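Local coordinates for protein tannase (Fusobacterium nucleatum subsp. nucleatum ATCC 25586, PDB 6YQ4) that probably hydrolyses ester bonds of gallotannins as a tannase related to alpha/beta-hydrolases, and binds a magnesium ion, at residues 55-58 / 62-65; 232-237 / 244-249; 327-330 / 336-339; 357-362 / 384-389; 425-430 / 456-461. All blocks are in the same frame, centred on the assembly; numbering follows the deposited sequence.

Contact 1 (55-58 / 62-65); sequences EEYF and SIGS
Ile-63 sets its CD1 methyl carbon over the flat face of the Glu-56 carboxylate, 3.4 Å from CD of Glu-56. The same methyl carbon, CD1 of Ile-63, comes within 3.6 Å of CG of Glu-56, and both carboxylate oxygens lie near it as well. A bend at chi2 (79°) folds the glutamate back, so that its methylene carbons and its carboxylate carbon all reach the isoleucine, and the two side chains cross at about a right angle. The backbones are nearest at Glu-56 and Ser-62, their CA atoms 6.4 Å apart. The 55-58 segment is a short 3-10 turn directly after strand 48-54 of the large central sheet; 62-65 is irregular chain in the same connection to strand 73-76, doubling back past the turn. Tyr-57 comes next. Its CB does not aim at 62-65, but the far end of its ring reaches over: OH of Tyr-57 is 3.8 Å from CB of Ile-63, and CE1 of Tyr-57 is 4.1 Å from CG1 of Ile-63. The isoleucine approaches the ring obliquely. The OH of Tyr-57 is hydrogen-bonded to the O of Gly-108, which ties down the end of the ring against which Ile-63 packs. Tyr-66, Ser-68 and Ala-71 also touch the Tyr-57 side chain, and the bound magnesium ion lies about 9 Å from it.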
# COMPACT_ATOMS: atom_id res chain seq x y z
N GLU A 55 -10.78 -22.90 -15.55
CA GLU A 55 -11.19 -24.26 -15.87
C GLU A 55 -10.38 -24.84 -17.02
O GLU A 55 -10.18 -26.06 -17.10
CB GLU A 55 -12.70 -24.28 -16.18
CG GLU A 55 -13.31 -25.63 -16.57
CD GLU A 55 -13.24 -26.70 -15.48
OE1 GLU A 55 -12.85 -26.38 -14.34
OE2 GLU A 55 -13.57 -27.87 -15.77
N GLU A 56 -9.89 -23.98 -17.93
CA GLU A 56 -9.04 -24.43 -19.03
C GLU A 56 -7.84 -25.23 -18.53
O GLU A 56 -7.39 -26.15 -19.22
CB GLU A 56 -8.54 -23.22 -19.83
CG GLU A 56 -9.57 -22.59 -20.76
CD GLU A 56 -10.57 -21.68 -20.05
OE1 GLU A 56 -11.40 -21.08 -20.76
OE2 GLU A 56 -10.52 -21.56 -18.80
N TYR A 57 -7.32 -24.90 -17.36
CA TYR A 57 -6.08 -25.48 -16.84
C TYR A 57 -6.27 -26.88 -16.28
O TYR A 57 -5.29 -27.48 -15.79
CB TYR A 57 -5.49 -24.54 -15.79
CG TYR A 57 -5.05 -23.21 -16.38
CD1 TYR A 57 -4.96 -23.03 -17.75
CD2 TYR A 57 -4.73 -22.14 -15.55
CE1 TYR A 57 -4.57 -21.81 -18.29
CE2 TYR A 57 -4.33 -20.93 -16.08
CZ TYR A 57 -4.25 -20.77 -17.45
OH TYR A 57 -3.86 -19.56 -17.96
N PHE A 58 -7.49 -27.41 -16.34
CA PHE A 58 -7.79 -28.80 -16.02
C PHE A 58 -8.21 -29.60 -17.24
O PHE A 58 -8.53 -30.79 -17.13
CB PHE A 58 -8.88 -28.86 -14.94
CG PHE A 58 -8.50 -28.13 -13.69
CD1 PHE A 58 -7.82 -28.77 -12.67
CD2 PHE A 58 -8.80 -26.78 -13.55
CE1 PHE A 58 -7.45 -28.08 -11.53
CE2 PHE A 58 -8.44 -26.08 -12.41
CZ PHE A 58 -7.77 -26.74 -11.39
N SER A 62 -5.22 -23.58 -23.19
CA SER A 62 -4.43 -22.38 -22.98
C SER A 62 -5.34 -21.17 -22.93
O SER A 62 -6.41 -21.16 -23.53
CB SER A 62 -3.40 -22.21 -24.11
OG SER A 62 -2.18 -22.84 -23.77
N ILE A 63 -4.89 -20.15 -22.21
CA ILE A 63 -5.51 -18.83 -22.23
C ILE A 63 -4.43 -17.84 -22.67
O ILE A 63 -3.56 -17.46 -21.88
CB ILE A 63 -6.10 -18.43 -20.88
CG1 ILE A 63 -7.15 -19.45 -20.42
CG2 ILE A 63 -6.70 -17.05 -20.98
CD1 ILE A 63 -8.54 -19.14 -20.88
N GLY A 64 -4.50 -17.40 -23.92
CA GLY A 64 -3.44 -16.57 -24.45
C GLY A 64 -2.16 -17.37 -24.44
O GLY A 64 -2.13 -18.54 -24.82
N SER A 65 -1.07 -16.74 -23.97
CA SER A 65 0.20 -17.43 -23.82
C SER A 65 0.26 -18.35 -22.61
O SER A 65 1.24 -19.08 -22.47
CB SER A 65 1.34 -16.40 -23.69
OG SER A 65 1.10 -15.26 -24.50

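Contact 2 (232-237 / 244-249); sequences MEFTRN and NDRSLT
Met-232 and Arg-246 mark the closest backbone approach, with CA atoms 9.2 Å apart, so side chains alone bridge these two irregular segments. Phe-234 sets the rim of its ring against the guanidinium of Arg-246: CE1 of Phe-234 is 3.3 Å from NH2 of Arg-246, which lies at the ring edge near the ring plane. Seen from the arginine, CZ of Phe-234 stands 3.5 Å above one guanidinium face, displaced toward its rim, and the two planes are inclined by 69°. The ring meets the guanidinium edge-on, and not with its pi face, so this is van der Waals packing and not a cation-pi stack. A bend at chi2 (-43°) turns the arginine chain toward the ring, and polar partners fix its head: NE bonds to the O of Tyr-243, and NH2 forms a salt bridge with Asp-446. One carbon back from the guanidinium, SD of Met-232 approaches CD of Arg-246 at 4.4 Å, while CE of Met-232 lies 4.1 Å from the O of Leu-248. The backbone round Arg-246 is shaped by its neighbours: OD2 of Asp-245 accepts from the N of Ser-247 at 3.0 Å, an Asx turn, and also from OG of Ser-247 at 2.8 Å, both from the same face of the carboxylate. This turn follows helix 240-244 and leads to strand 252-256. Arg-246 also touches His-476, placing the contact beside a probable Ser-His-Asp triad (Ser-166, His-476, Asp-444) of alpha/beta-hydrolase type.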
# COMPACT_ATOMS: atom_id res chain seq x y z
N MET A 232 -13.05 12.91 5.35
CA MET A 232 -14.03 12.01 5.91
C MET A 232 -13.56 11.60 7.29
O MET A 232 -12.35 11.48 7.54
CB MET A 232 -14.27 10.81 5.00
CG MET A 232 -15.13 11.21 3.80
SD MET A 232 -15.03 10.20 2.31
CE MET A 232 -16.51 10.78 1.45
N GLU A 233 -14.50 11.47 8.21
CA GLU A 233 -14.19 11.06 9.57
C GLU A 233 -13.99 9.55 9.59
O GLU A 233 -14.90 8.79 9.26
CB GLU A 233 -15.31 11.49 10.52
CG GLU A 233 -15.36 10.75 11.84
CD GLU A 233 -16.71 10.91 12.51
OE1 GLU A 233 -17.47 9.92 12.62
OE2 GLU A 233 -17.03 12.05 12.92
N PHE A 234 -12.78 9.12 9.92
CA PHE A 234 -12.48 7.73 10.17
C PHE A 234 -12.24 7.56 11.67
O PHE A 234 -11.72 8.47 12.32
CB PHE A 234 -11.26 7.26 9.35
CG PHE A 234 -11.49 7.30 7.85
CD1 PHE A 234 -10.45 7.56 6.97
CD2 PHE A 234 -12.77 7.08 7.33
CE1 PHE A 234 -10.68 7.60 5.59
CE2 PHE A 234 -13.01 7.12 5.95
CZ PHE A 234 -11.96 7.38 5.08
N THR A 235 -12.69 6.44 12.22
CA THR A 235 -12.55 6.12 13.63
C THR A 235 -11.69 4.88 13.81
O THR A 235 -11.26 4.23 12.82
CB THR A 235 -13.92 5.91 14.29
OG1 THR A 235 -14.42 4.60 13.96
CG2 THR A 235 -14.93 6.95 13.84
N ARG A 236 -11.49 4.52 15.08
CA ARG A 236 -10.72 3.33 15.40
C ARG A 236 -11.27 2.11 14.67
O ARG A 236 -10.50 1.23 14.27
CB ARG A 236 -10.75 3.08 16.92
CG ARG A 236 -10.20 1.70 17.32
CD ARG A 236 -10.21 1.50 18.82
NE ARG A 236 -9.44 0.32 19.24
CZ ARG A 236 -9.90 -0.92 19.21
NH1 ARG A 236 -11.13 -1.17 18.75
NH2 ARG A 236 -9.15 -1.93 19.63
N ASN A 237 -12.58 2.10 14.41
CA ASN A 237 -13.30 0.91 14.02
C ASN A 237 -13.77 0.95 12.57
O ASN A 237 -14.61 0.13 12.17
CB ASN A 237 -14.47 0.72 14.97
CG ASN A 237 -14.00 0.69 16.42
OD1 ASN A 237 -13.32 -0.25 16.84
ND2 ASN A 237 -14.32 1.74 17.19
N ASN A 244 -10.57 2.31 1.68
CA ASN A 244 -10.08 2.08 0.33
C ASN A 244 -11.08 2.45 -0.77
O ASN A 244 -10.66 2.81 -1.87
CB ASN A 244 -9.70 0.60 0.17
CG ASN A 244 -8.41 0.25 0.90
OD1 ASN A 244 -7.80 1.09 1.57
ND2 ASN A 244 -8.00 -0.99 0.78
N ASP A 245 -12.37 2.38 -0.49
CA ASP A 245 -13.40 2.68 -1.49
C ASP A 245 -14.03 4.04 -1.15
O ASP A 245 -15.04 4.11 -0.45
CB ASP A 245 -14.46 1.60 -1.51
CG ASP A 245 -15.44 1.78 -2.65
OD1 ASP A 245 -16.08 0.77 -3.05
OD2 ASP A 245 -15.55 2.92 -3.15
N ARG A 246 -13.42 5.12 -1.68
CA ARG A 246 -13.90 6.49 -1.47
C ARG A 246 -15.22 6.80 -2.23
O ARG A 246 -15.63 7.98 -2.25
CB ARG A 246 -12.82 7.50 -1.87
CG ARG A 246 -11.63 7.53 -0.95
CD ARG A 246 -12.09 7.47 0.52
NE ARG A 246 -10.98 7.14 1.41
CZ ARG A 246 -10.06 8.01 1.84
NH1 ARG A 246 -10.10 9.29 1.47
NH2 ARG A 246 -9.10 7.58 2.64
N SER A 247 -15.91 5.85 -2.84
CA SER A 247 -17.21 6.11 -3.43
C SER A 247 -18.36 5.82 -2.46
O SER A 247 -19.53 5.93 -2.86
CB SER A 247 -17.40 5.29 -4.71
OG SER A 247 -17.80 3.96 -4.44
N LEU A 248 -18.07 5.45 -1.22
CA LEU A 248 -19.10 5.16 -0.23
C LEU A 248 -19.45 6.43 0.55
O LEU A 248 -18.59 7.29 0.77
CB LEU A 248 -18.66 4.04 0.71
CG LEU A 248 -18.39 2.67 0.07
CD1 LEU A 248 -17.53 1.80 0.98
CD2 LEU A 248 -19.68 1.94 -0.33
N THR A 249 -20.72 6.56 0.92
CA THR A 249 -21.20 7.76 1.61
C THR A 249 -20.69 7.79 3.05
O THR A 249 -21.00 6.90 3.84
CB THR A 249 -22.72 7.81 1.60
OG1 THR A 249 -23.18 8.30 0.34
CG2 THR A 249 -23.24 8.71 2.72

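Contact 3 (327-330 / 336-339); sequences AFTI and VAVN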
# COMPACT_ATOMS: atom_id res chain seq x y z
N ALA A 327 -1.34 27.37 -10.88
CA ALA A 327 -0.01 26.88 -10.54
C ALA A 327 0.82 26.49 -11.77
O ALA A 327 1.97 26.05 -11.61
CB ALA A 327 -0.12 25.67 -9.59
N PHE A 328 0.28 26.64 -12.97
CA PHE A 328 0.88 26.06 -14.17
C PHE A 328 1.42 27.16 -15.09
O PHE A 328 0.80 28.22 -15.24
CB PHE A 328 -0.15 25.23 -14.94
CG PHE A 328 -0.55 23.96 -14.25
CD1 PHE A 328 0.15 23.49 -13.16
CD2 PHE A 328 -1.63 23.23 -14.71
CE1 PHE A 328 -0.21 22.31 -12.53
CE2 PHE A 328 -2.01 22.04 -14.08
CZ PHE A 328 -1.29 21.59 -12.99
N THR A 329 2.56 26.89 -15.70
CA THR A 329 3.01 27.66 -16.86
C THR A 329 2.65 26.88 -18.11
O THR A 329 3.20 25.80 -18.36
CB THR A 329 4.51 27.95 -16.83
OG1 THR A 329 4.85 28.63 -15.62
CG2 THR A 329 4.86 28.84 -18.01
N ILE A 330 1.74 27.44 -18.90
CA ILE A 330 1.22 26.84 -20.11
C ILE A 330 1.59 27.73 -21.29
O ILE A 330 1.31 28.93 -21.26
CB ILE A 330 -0.31 26.66 -20.04
CG1 ILE A 330 -0.67 25.71 -18.90
CG2 ILE A 330 -0.85 26.19 -21.38
CD1 ILE A 330 -2.13 25.61 -18.64
N VAL A 336 4.57 23.58 -19.18
CA VAL A 336 6.03 23.52 -19.18
C VAL A 336 6.65 23.76 -17.81
O VAL A 336 7.86 23.51 -17.64
CB VAL A 336 6.65 24.49 -20.21
CG1 VAL A 336 6.10 24.22 -21.62
CG2 VAL A 336 6.41 25.96 -19.81
N ALA A 337 5.88 24.19 -16.82
CA ALA A 337 6.40 24.41 -15.48
C ALA A 337 5.23 24.35 -14.51
O ALA A 337 4.11 24.73 -14.85
CB ALA A 337 7.12 25.76 -15.35
N VAL A 338 5.51 23.86 -13.30
CA VAL A 338 4.51 23.70 -12.23
C VAL A 338 5.09 24.30 -10.95
O VAL A 338 6.11 23.82 -10.45
CB VAL A 338 4.14 22.23 -11.98
CG1 VAL A 338 3.30 22.10 -10.70
CG2 VAL A 338 3.39 21.68 -13.16
N ASN A 339 4.43 25.32 -10.41
CA ASN A 339 4.86 25.88 -9.13
C ASN A 339 4.26 25.00 -8.03
O ASN A 339 3.10 25.18 -7.62
CB ASN A 339 4.43 27.34 -9.00
CG ASN A 339 4.94 27.98 -7.73
OD1 ASN A 339 5.24 27.29 -6.75
ND2 ASN A 339 5.05 29.32 -7.72
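Val-336 donates its backbone N to the O of Thr-329 at 2.7 Å, and the N of Thr-329 donates in turn to the O of Ala-337 at 2.8 Å with a nearly straight N-H...O angle of 176°. At the other end of the pairing the N of Asn-339 bonds to the O of Ala-327, also at 2.8 Å. A second, weak bond runs from the N of Ala-337 to the O of Thr-329 at 3.5 Å, so this carbonyl receives two successive N-H groups. Val-336 and Ala-337 therefore share Thr-329 as their partner in a classic beta bulge. The bulge sits in a small antiparallel hairpin of strands 328-330 and 335-338; segments 328-330 and 336-338 of these strands run at 167° to each other, and Asn-339 follows at the N-cap position of helix 340-344. Beyond the bulge, Phe-328 and Val-338 form a non-hydrogen-bonded pair with side chains on the same face. They lie side by side and point the same way, CG2 of Val-338 meeting CE1 of the Phe-328 ring at 3.7 Å. CG1 of Val-338 is anti to the backbone N (chi1 170°), which leaves CG2 as the branch nearer the ring. Ile-307 of helix 298-316 touches both side chains on this face. On the opposite face OG1 of Thr-329 is 3.7 Å from CB of Ala-337. At the bulge, CG2 of Thr-329 also meets CG2 of Val-336 at 3.7 Å, their side chains crossing at a slant.

Contact 4 (357-362 / 384-389); sequences DSLDAS and FDINNK
Asn-387 supplies the polar link: its ND2 donates to the backbone O of Leu-359 over 2.6 Å, with an N-H...O angle of 146°. The donor stands somewhat off the carbonyl plane of Leu-359, and the carbonyl oxygen in turn lies 19° out of the amide plane. A side-chain amide thus holds a loop carbonyl to the flank of the helix. That carbonyl belongs to a type I turn from Ser-358 to Ala-361, closed by a bond from the N of Ala-361 to the O of Ser-358 at 2.9 Å. Apolar packing comes from Leu-359 and Ile-386, which cross at about a right angle. Both methyl carbons of the leucine take part: CD2 of Leu-359 is 3.8 Å from CD1 of Ile-386, and CD1 of Leu-359 is 3.9 Å from CG2 of Ile-386. The contact lays the loop between helices 340-344 and 364-368 against the side of helix 381-394. Next to it, Asp-357 bonds through its O to Ser-383 of helix 381-394, and through its carboxylate to His-378 and Thr-380 just before that helix and to Asn-366 of helix 364-368.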
# COMPACT_ATOMS: atom_id res chain seq x y z
N ASP A 357 1.42 10.15 13.26
CA ASP A 357 1.65 9.95 14.69
C ASP A 357 1.02 11.09 15.49
O ASP A 357 1.69 12.07 15.87
CB ASP A 357 3.14 9.81 15.00
CG ASP A 357 3.38 9.26 16.40
OD1 ASP A 357 2.35 9.02 17.08
OD2 ASP A 357 4.56 9.04 16.81
N SER A 358 -0.29 10.96 15.78
CA SER A 358 -1.05 11.96 16.53
C SER A 358 -0.60 12.06 17.98
O SER A 358 -0.21 11.06 18.60
CB SER A 358 -2.55 11.65 16.54
OG SER A 358 -2.98 11.12 15.32
N LEU A 359 -0.73 13.26 18.55
CA LEU A 359 -0.27 13.53 19.91
C LEU A 359 -1.08 12.77 20.97
O LEU A 359 -0.56 12.55 22.07
CB LEU A 359 -0.33 15.02 20.21
CG LEU A 359 0.70 15.87 19.47
CD1 LEU A 359 0.82 17.22 20.11
CD2 LEU A 359 2.04 15.16 19.44
N ASP A 360 -2.32 12.39 20.69
CA ASP A 360 -3.10 11.56 21.60
C ASP A 360 -3.09 10.08 21.19
O ASP A 360 -3.89 9.30 21.72
CB ASP A 360 -4.54 12.08 21.69
CG ASP A 360 -5.31 11.92 20.39
OD1 ASP A 360 -4.67 11.82 19.33
OD2 ASP A 360 -6.56 11.90 20.44
N ALA A 361 -2.24 9.70 20.23
CA ALA A 361 -2.03 8.30 19.82
C ALA A 361 -3.30 7.67 19.25
O ALA A 361 -3.53 6.47 19.43
CB ALA A 361 -1.50 7.46 20.99
N SER A 362 -4.11 8.43 18.54
CA SER A 362 -5.44 7.99 18.14
C SER A 362 -5.57 7.68 16.66
O SER A 362 -6.64 7.24 16.23
CB SER A 362 -6.47 9.06 18.50
OG SER A 362 -6.23 10.21 17.70
N PHE A 384 6.35 11.47 20.39
CA PHE A 384 6.68 10.91 21.69
C PHE A 384 7.28 11.98 22.60
O PHE A 384 6.83 12.16 23.74
CB PHE A 384 7.62 9.72 21.54
CG PHE A 384 8.15 9.19 22.86
CD1 PHE A 384 7.42 8.27 23.60
CD2 PHE A 384 9.38 9.62 23.36
CE1 PHE A 384 7.89 7.79 24.83
CE2 PHE A 384 9.86 9.14 24.59
CZ PHE A 384 9.11 8.22 25.32
N ASP A 385 8.29 12.71 22.10
CA ASP A 385 8.98 13.71 22.93
C ASP A 385 8.04 14.81 23.39
O ASP A 385 8.19 15.33 24.50
CB ASP A 385 10.17 14.34 22.19
CG ASP A 385 11.37 13.41 22.05
OD1 ASP A 385 11.33 12.25 22.50
OD2 ASP A 385 12.38 13.86 21.46
N ILE A 386 7.10 15.23 22.54
CA ILE A 386 6.13 16.23 22.99
C ILE A 386 5.40 15.72 24.22
O ILE A 386 5.31 16.42 25.24
CB ILE A 386 5.13 16.58 21.88
CG1 ILE A 386 5.75 17.51 20.84
CG2 ILE A 386 3.93 17.27 22.47
CD1 ILE A 386 4.76 17.86 19.74
N ASN A 387 4.91 14.49 24.16
CA ASN A 387 4.13 13.95 25.26
C ASN A 387 5.01 13.63 26.46
O ASN A 387 4.63 13.87 27.62
CB ASN A 387 3.35 12.72 24.79
CG ASN A 387 2.12 13.09 23.98
OD1 ASN A 387 1.38 13.99 24.35
ND2 ASN A 387 1.92 12.42 22.86
N ASN A 388 6.21 13.10 26.20
CA ASN A 388 7.14 12.80 27.27
C ASN A 388 7.55 14.05 28.05
O ASN A 388 7.66 14.03 29.28
CB ASN A 388 8.36 12.09 26.67
CG ASN A 388 9.30 11.55 27.70
OD1 ASN A 388 8.96 10.64 28.45
ND2 ASN A 388 10.51 12.09 27.74
N LYS A 389 7.77 15.17 27.34
CA LYS A 389 8.11 16.42 28.01
C LYS A 389 6.94 16.92 28.84
O LYS A 389 7.12 17.45 29.94
CB LYS A 389 8.55 17.46 26.98
CG LYS A 389 8.12 18.91 27.24
CD LYS A 389 9.13 19.64 28.12
CE LYS A 389 9.09 21.16 27.91
NZ LYS A 389 7.72 21.74 28.07

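Contact 5 (425-430 / 456-461); sequences YYIDSN and ALKLKN
Ile-427 is the single side chain by which the 425-430 loop packs on the 456-461 helix segment, and it wedges between Lys-458 and Leu-459. CD1 of Ile-427 rests 3.7 Å from CD2 of Leu-459, and CG2 of Ile-427 touches that same leucine methyl carbon at 3.8 Å; these two side chains cross at about a right angle. Toward the lysine the fit is different: CG2 of Ile-427 lies 3.8 Å from CG of Lys-458, the two side chains running past one another in opposite directions. Lys-458 starts with CG anti to the backbone N (chi1 -179°) and bends at chi2 (66°), which carries its aliphatic chain along the loop until CE comes within 3.4 Å of the O of Ile-427. Its NZ ends 5.6 Å from OD1 of Asp-428, too far for a salt bridge, though the opposite charges may attract weakly. In the next shell, the N of Asp-428 bonds to OG1 of Thr-431, shaping the loop just past the isoleucine, and the O of Ser-429 accepts from NZ of Lys-464. Ser-462 also touches Ile-427. Leu-459, buried behind it, packs on Trp-436 and Ile-438 of strand 435-439 and on Val-466 of strand 465-469. The loop following helix 415-420 is thereby pressed on helix 450-461, at the edge of the central sheet where its last two parallel strands lie side by side.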
# COMPACT_ATOMS: atom_id res chain seq x y z
N TYR A 425 13.84 0.36 4.73
CA TYR A 425 15.01 -0.26 5.32
C TYR A 425 15.40 -1.57 4.65
O TYR A 425 16.37 -2.20 5.07
CB TYR A 425 14.81 -0.51 6.82
CG TYR A 425 14.38 0.70 7.59
CD1 TYR A 425 15.26 1.75 7.84
CD2 TYR A 425 13.07 0.81 8.06
CE1 TYR A 425 14.85 2.87 8.56
CE2 TYR A 425 12.65 1.93 8.76
CZ TYR A 425 13.55 2.95 9.00
OH TYR A 425 13.13 4.05 9.70
N TYR A 426 14.66 -2.02 3.64
CA TYR A 426 14.92 -3.31 3.03
C TYR A 426 15.31 -3.24 1.56
O TYR A 426 15.79 -4.23 1.01
CB TYR A 426 13.70 -4.24 3.19
CG TYR A 426 13.37 -4.62 4.63
CD1 TYR A 426 13.98 -5.71 5.25
CD2 TYR A 426 12.44 -3.89 5.36
CE1 TYR A 426 13.68 -6.06 6.55
CE2 TYR A 426 12.14 -4.22 6.67
CZ TYR A 426 12.76 -5.30 7.26
OH TYR A 426 12.42 -5.61 8.55
N ILE A 427 15.10 -2.11 0.90
CA ILE A 427 15.33 -2.00 -0.53
C ILE A 427 16.81 -1.77 -0.78
O ILE A 427 17.39 -0.82 -0.26
CB ILE A 427 14.49 -0.87 -1.12
CG1 ILE A 427 13.00 -1.19 -1.03
CG2 ILE A 427 14.90 -0.62 -2.57
CD1 ILE A 427 12.11 -0.01 -1.26
N ASP A 428 17.40 -2.63 -1.61
CA ASP A 428 18.83 -2.76 -1.87
C ASP A 428 19.00 -3.01 -3.36
O ASP A 428 18.05 -3.39 -4.05
CB ASP A 428 19.44 -3.98 -1.17
CG ASP A 428 20.39 -3.62 -0.11
OD1 ASP A 428 20.55 -2.40 0.13
OD2 ASP A 428 20.97 -4.55 0.49
N SER A 429 20.24 -2.90 -3.83
CA SER A 429 20.49 -3.39 -5.17
C SER A 429 20.27 -4.90 -5.25
O SER A 429 20.02 -5.42 -6.33
CB SER A 429 21.90 -2.99 -5.65
OG SER A 429 22.92 -3.82 -5.13
N ASN A 430 20.27 -5.60 -4.11
CA ASN A 430 20.03 -7.05 -4.08
C ASN A 430 18.56 -7.44 -3.92
O ASN A 430 18.26 -8.64 -4.01
CB ASN A 430 20.81 -7.70 -2.95
CG ASN A 430 22.28 -7.51 -3.11
OD1 ASN A 430 22.83 -7.72 -4.18
ND2 ASN A 430 22.93 -7.06 -2.04
N ALA A 456 9.61 5.17 -4.97
CA ALA A 456 9.96 4.99 -6.37
C ALA A 456 11.42 5.36 -6.63
O ALA A 456 12.12 4.66 -7.38
CB ALA A 456 8.99 5.80 -7.23
N LEU A 457 11.93 6.41 -6.00
CA LEU A 457 13.32 6.79 -6.26
C LEU A 457 14.28 5.75 -5.71
O LEU A 457 15.31 5.44 -6.33
CB LEU A 457 13.64 8.15 -5.67
CG LEU A 457 13.02 9.35 -6.38
CD1 LEU A 457 12.83 10.56 -5.42
CD2 LEU A 457 13.85 9.70 -7.56
N LYS A 458 14.00 5.29 -4.49
CA LYS A 458 14.85 4.31 -3.84
C LYS A 458 14.93 3.04 -4.65
O LYS A 458 16.02 2.45 -4.81
CB LYS A 458 14.31 4.05 -2.43
CG LYS A 458 15.11 3.07 -1.63
CD LYS A 458 16.47 3.63 -1.32
CE LYS A 458 17.31 2.57 -0.61
NZ LYS A 458 18.78 2.87 -0.65
N LEU A 459 13.82 2.61 -5.24
CA LEU A 459 13.85 1.40 -6.06
C LEU A 459 14.63 1.62 -7.37
O LEU A 459 15.39 0.74 -7.80
CB LEU A 459 12.44 0.93 -6.35
CG LEU A 459 11.58 0.48 -5.18
CD1 LEU A 459 10.10 0.66 -5.49
CD2 LEU A 459 11.89 -0.97 -4.87
N LYS A 460 14.43 2.75 -8.02
CA LYS A 460 15.20 3.05 -9.22
C LYS A 460 16.69 3.13 -8.92
O LYS A 460 17.52 2.61 -9.68
CB LYS A 460 14.72 4.37 -9.83
CG LYS A 460 13.30 4.33 -10.32
CD LYS A 460 12.90 5.65 -10.92
CE LYS A 460 13.33 5.76 -12.38
NZ LYS A 460 12.11 5.79 -13.21
N ASN A 461 17.05 3.79 -7.81
CA ASN A 461 18.46 3.95 -7.48
C ASN A 461 19.12 2.62 -7.19
O ASN A 461 20.36 2.52 -7.28
CB ASN A 461 18.61 4.90 -6.29
CG ASN A 461 18.30 6.36 -6.64
OD1 ASN A 461 18.25 7.21 -5.76
ND2 ASN A 461 18.12 6.65 -7.92

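How the contacts relate
The five contacts follow one another along the chain without overlap, and none touches another. Contact 2 borders the probable catalytic triad, and a glycerol, probably from the crystallisation liquor, lies about 4 Å from its arginine side chain. Contact 4 is its nearest neighbour, about 6 Å away between nearest atoms, though centres are 24 Å apart. Contact 5 comes within about 12 Å of contact 4, nearest atoms, and lies across the chain's centre from contact 2. Contact 3 is a peripheral hairpin, about 16 Å from contact 5 at nearest atoms. Contact 1 alone is near the magnesium ion, its centre 55 Å from that of contact 4.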